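PDB 6DG5: interleukin-2 receptor subunit beta from Mus musculus, which binds interleukin-2 as the receptor's beta chain and probably transduces its mitogenic signal, also serving in interleukin-15 reception. Local coordinates for residues E9-S14 with N104-A109. Residues are numbered along the deposited sequence; the frame is centred on the assembly and turned at random.
Sequences ECFYNS and NLRLVA. With FUC (alpha-L-fucopyranose), chain E.
Phe11 and Arg106 meet through their flat groups. NE of Arg106 lies over one face of the phenyl ring, toward its rim, while Asn104 O sits near the ring's plane at an edge. The guanidinium in turn has Phe11 CD2 on one face, 3.3 Å from Arg106 NH1, and C5 of a fucose of the N-linked glycan on the other. Over the centre of one face of the Tyr12 ring lies Ser14 N, 3.4 Å above the plane; Leu105 CD2 approaches that ring obliquely. Ring and guanidinium of the first pair are inclined by 42°, an oblique layering rather than a parallel stack. Bends at chi2 and chi3 bring the arginine's end back over Phe11, and fucose O2 lies in the guanidinium plane, 3.2 Å from NH2. Phenylalanine offers the cation a flat apolar face; arginine can lie between hydrocarbon and sugar while its N-H edge faces fucose O2. Were Phe11 replaced by an alanine, one guanidinium face would probably lose its aromatic cover and the arginine's end would be freer to turn.

Beside this layer, the backbones make a single bridge at Tyr12 and Leu105: Tyr12 N donates to Asn104 O (2.9 Å), and Arg106 N to Tyr12 O (3.1 Å). Asparagine suits position 104 because its amide ND2 can serve both Ala1 O and, weakly, Cys10 O. Tyr12 chi1 of 174° turns its ring away from the backbone N and alongside Leu105, CD2 to CD2 3.7 Å; tyrosine combines this apolar ring with a hydroxyl reaching Arg15 O. Leu107 CD2 packs against Ser14.

The contact thus joins the end of edge strand 8-12 to the loop between strands 91-99 and 111-118, which runs from one domain to the other. Its chemistry implies a junction held by two backbone bonds, a little apolar packing and a cation layered between ring and sugar, the glycan taking part.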
loop_
_atom_site.group_PDB
_atom_site.type_symbol
_atom_site.label_atom_id
_atom_site.label_comp_id
_atom_site.label_asym_id
_atom_site.label_seq_id
_atom_site.Cartn_x
_atom_site.Cartn_y
_atom_site.Cartn_z
ATOM N N GLU B 9 -4.393 5.516 27.522
ATOM C CA GLU B 9 -4.519 4.967 26.178
ATOM C C GLU B 9 -4.745 6.109 25.198
ATOM O O GLU B 9 -5.654 6.924 25.389
ATOM C CB GLU B 9 -5.667 3.956 26.081
ATOM C CG GLU B 9 -5.416 2.652 26.817
ATOM N N CYS B 10 -3.918 6.166 24.157
ATOM C CA CYS B 10 -3.997 7.210 23.148
ATOM C C CYS B 10 -4.119 6.586 21.766
ATOM O O CYS B 10 -3.590 5.499 21.511
ATOM C CB CYS B 10 -2.771 8.123 23.201
ATOM S SG CYS B 10 -2.547 8.986 24.770
ATOM N N PHE B 11 -4.818 7.283 20.871
ATOM C CA PHE B 11 -5.083 6.773 19.533
ATOM C C PHE B 11 -4.848 7.861 18.498
ATOM O O PHE B 11 -5.181 9.029 18.719
ATOM C CB PHE B 11 -6.514 6.237 19.412
ATOM C CG PHE B 11 -6.744 4.966 20.174
ATOM C CD1 PHE B 11 -6.138 3.788 19.774
ATOM C CD2 PHE B 11 -7.567 4.947 21.287
ATOM C CE1 PHE B 11 -6.344 2.612 20.471
ATOM C CE2 PHE B 11 -7.780 3.773 21.989
ATOM C CZ PHE B 11 -7.167 2.604 21.578
ATOM N N TYR B 12 -4.280 7.461 17.366
ATOM C CA TYR B 12 -3.915 8.360 16.280
ATOM C C TYR B 12 -4.757 8.022 15.057
ATOM O O TYR B 12 -4.815 6.859 14.642
ATOM C CB TYR B 12 -2.417 8.237 15.977
ATOM C CG TYR B 12 -1.914 9.012 14.781
ATOM C CD1 TYR B 12 -2.281 10.335 14.575
ATOM C CD2 TYR B 12 -1.040 8.426 13.872
ATOM C CE1 TYR B 12 -1.811 11.047 13.484
ATOM C CE2 TYR B 12 -0.560 9.130 12.784
ATOM C CZ TYR B 12 -0.952 10.439 12.593
ATOM O OH TYR B 12 -0.480 11.142 11.508
ATOM N N ASN B 13 -5.418 9.032 14.492
ATOM C CA ASN B 13 -6.313 8.830 13.360
ATOM C C ASN B 13 -5.576 8.711 12.029
ATOM O O ASN B 13 -6.224 8.750 10.978
ATOM C CB ASN B 13 -7.337 9.969 13.288
ATOM C CG ASN B 13 -6.760 11.243 12.698
ATOM O OD1 ASN B 13 -5.569 11.527 12.835
ATOM N ND2 ASN B 13 -7.610 12.022 12.037
ATOM N N SER B 14 -4.249 8.571 12.065
ATOM C CA SER B 14 -3.351 8.453 10.917
ATOM C C SER B 14 -3.213 9.747 10.125
ATOM O O SER B 14 -2.584 9.744 9.062
ATOM C CB SER B 14 -3.765 7.326 9.961
ATOM O OG SER B 14 -4.880 7.713 9.180
ATOM N N ASN B 104 -0.549 2.700 17.244
ATOM C CA ASN B 104 -1.786 2.967 17.975
ATOM C C ASN B 104 -2.755 3.686 17.032
ATOM O O ASN B 104 -3.111 4.846 17.245
ATOM C CB ASN B 104 -1.513 3.790 19.235
ATOM C CG ASN B 104 -0.809 2.990 20.317
ATOM O OD1 ASN B 104 0.333 2.557 20.145
ATOM N ND2 ASN B 104 -1.486 2.795 21.443
ATOM N N LEU B 105 -3.186 2.984 15.988
ATOM C CA LEU B 105 -4.034 3.561 14.955
ATOM C C LEU B 105 -5.495 3.220 15.213
ATOM O O LEU B 105 -5.837 2.053 15.439
ATOM C CB LEU B 105 -3.619 3.060 13.571
ATOM C CG LEU B 105 -2.360 3.677 12.962
ATOM C CD1 LEU B 105 -2.062 3.035 11.619
ATOM C CD2 LEU B 105 -2.522 5.179 12.812
ATOM N N ARG B 106 -6.352 4.240 15.174
ATOM C CA ARG B 106 -7.801 4.058 15.267
ATOM C C ARG B 106 -8.432 5.061 14.307
ATOM O O ARG B 106 -8.630 6.228 14.659
ATOM C CB ARG B 106 -8.305 4.249 16.693
ATOM C CG ARG B 106 -9.553 3.437 17.006
ATOM C CD ARG B 106 -10.711 4.314 17.449
ATOM N NE ARG B 106 -10.899 4.302 18.899
ATOM C CZ ARG B 106 -10.650 5.335 19.696
ATOM N NH1 ARG B 106 -10.853 5.232 21.004
ATOM N NH2 ARG B 106 -10.206 6.476 19.188
ATOM N N LEU B 107 -8.749 4.599 13.099
ATOM C CA LEU B 107 -9.188 5.481 12.029
ATOM C C LEU B 107 -10.567 6.070 12.328
ATOM O O LEU B 107 -11.277 5.647 13.244
ATOM C CB LEU B 107 -9.213 4.728 10.699
ATOM C CG LEU B 107 -7.851 4.424 10.074
ATOM C CD1 LEU B 107 -7.917 3.192 9.184
ATOM C CD2 LEU B 107 -7.382 5.628 9.282
ATOM N N VAL B 108 -10.936 7.067 11.532
ATOM C CA VAL B 108 -12.242 7.708 11.646
ATOM C C VAL B 108 -13.303 6.791 11.055
ATOM O O VAL B 108 -13.089 6.160 10.013
ATOM C CB VAL B 108 -12.224 9.083 10.953
ATOM C CG1 VAL B 108 -13.636 9.623 10.782
ATOM C CG2 VAL B 108 -11.374 10.060 11.749
ATOM N N ALA B 109 -14.450 6.715 11.727
ATOM C CA ALA B 109 -15.512 5.807 11.322
ATOM C C ALA B 109 -15.962 6.104 9.892
ATOM O O ALA B 109 -15.907 7.253 9.443
ATOM C CB ALA B 109 -16.698 5.925 12.276
HETATM C C1 FUC E . -11.624 9.884 17.729
HETATM C C2 FUC E . -10.754 9.122 16.695
HETATM C C3 FUC E . -11.405 7.801 16.256
HETATM C C4 FUC E . -12.923 7.773 16.544
HETATM C C5 FUC E . -13.183 8.033 18.044
HETATM C C6 FUC E . -14.587 8.547 18.339
HETATM O O2 FUC E . -9.435 8.887 17.170
HETATM O O3 FUC E . -11.216 7.615 14.860
HETATM O O4 FUC E . -13.629 8.708 15.733
HETATM O O5 FUC E . -12.254 8.984 18.624
#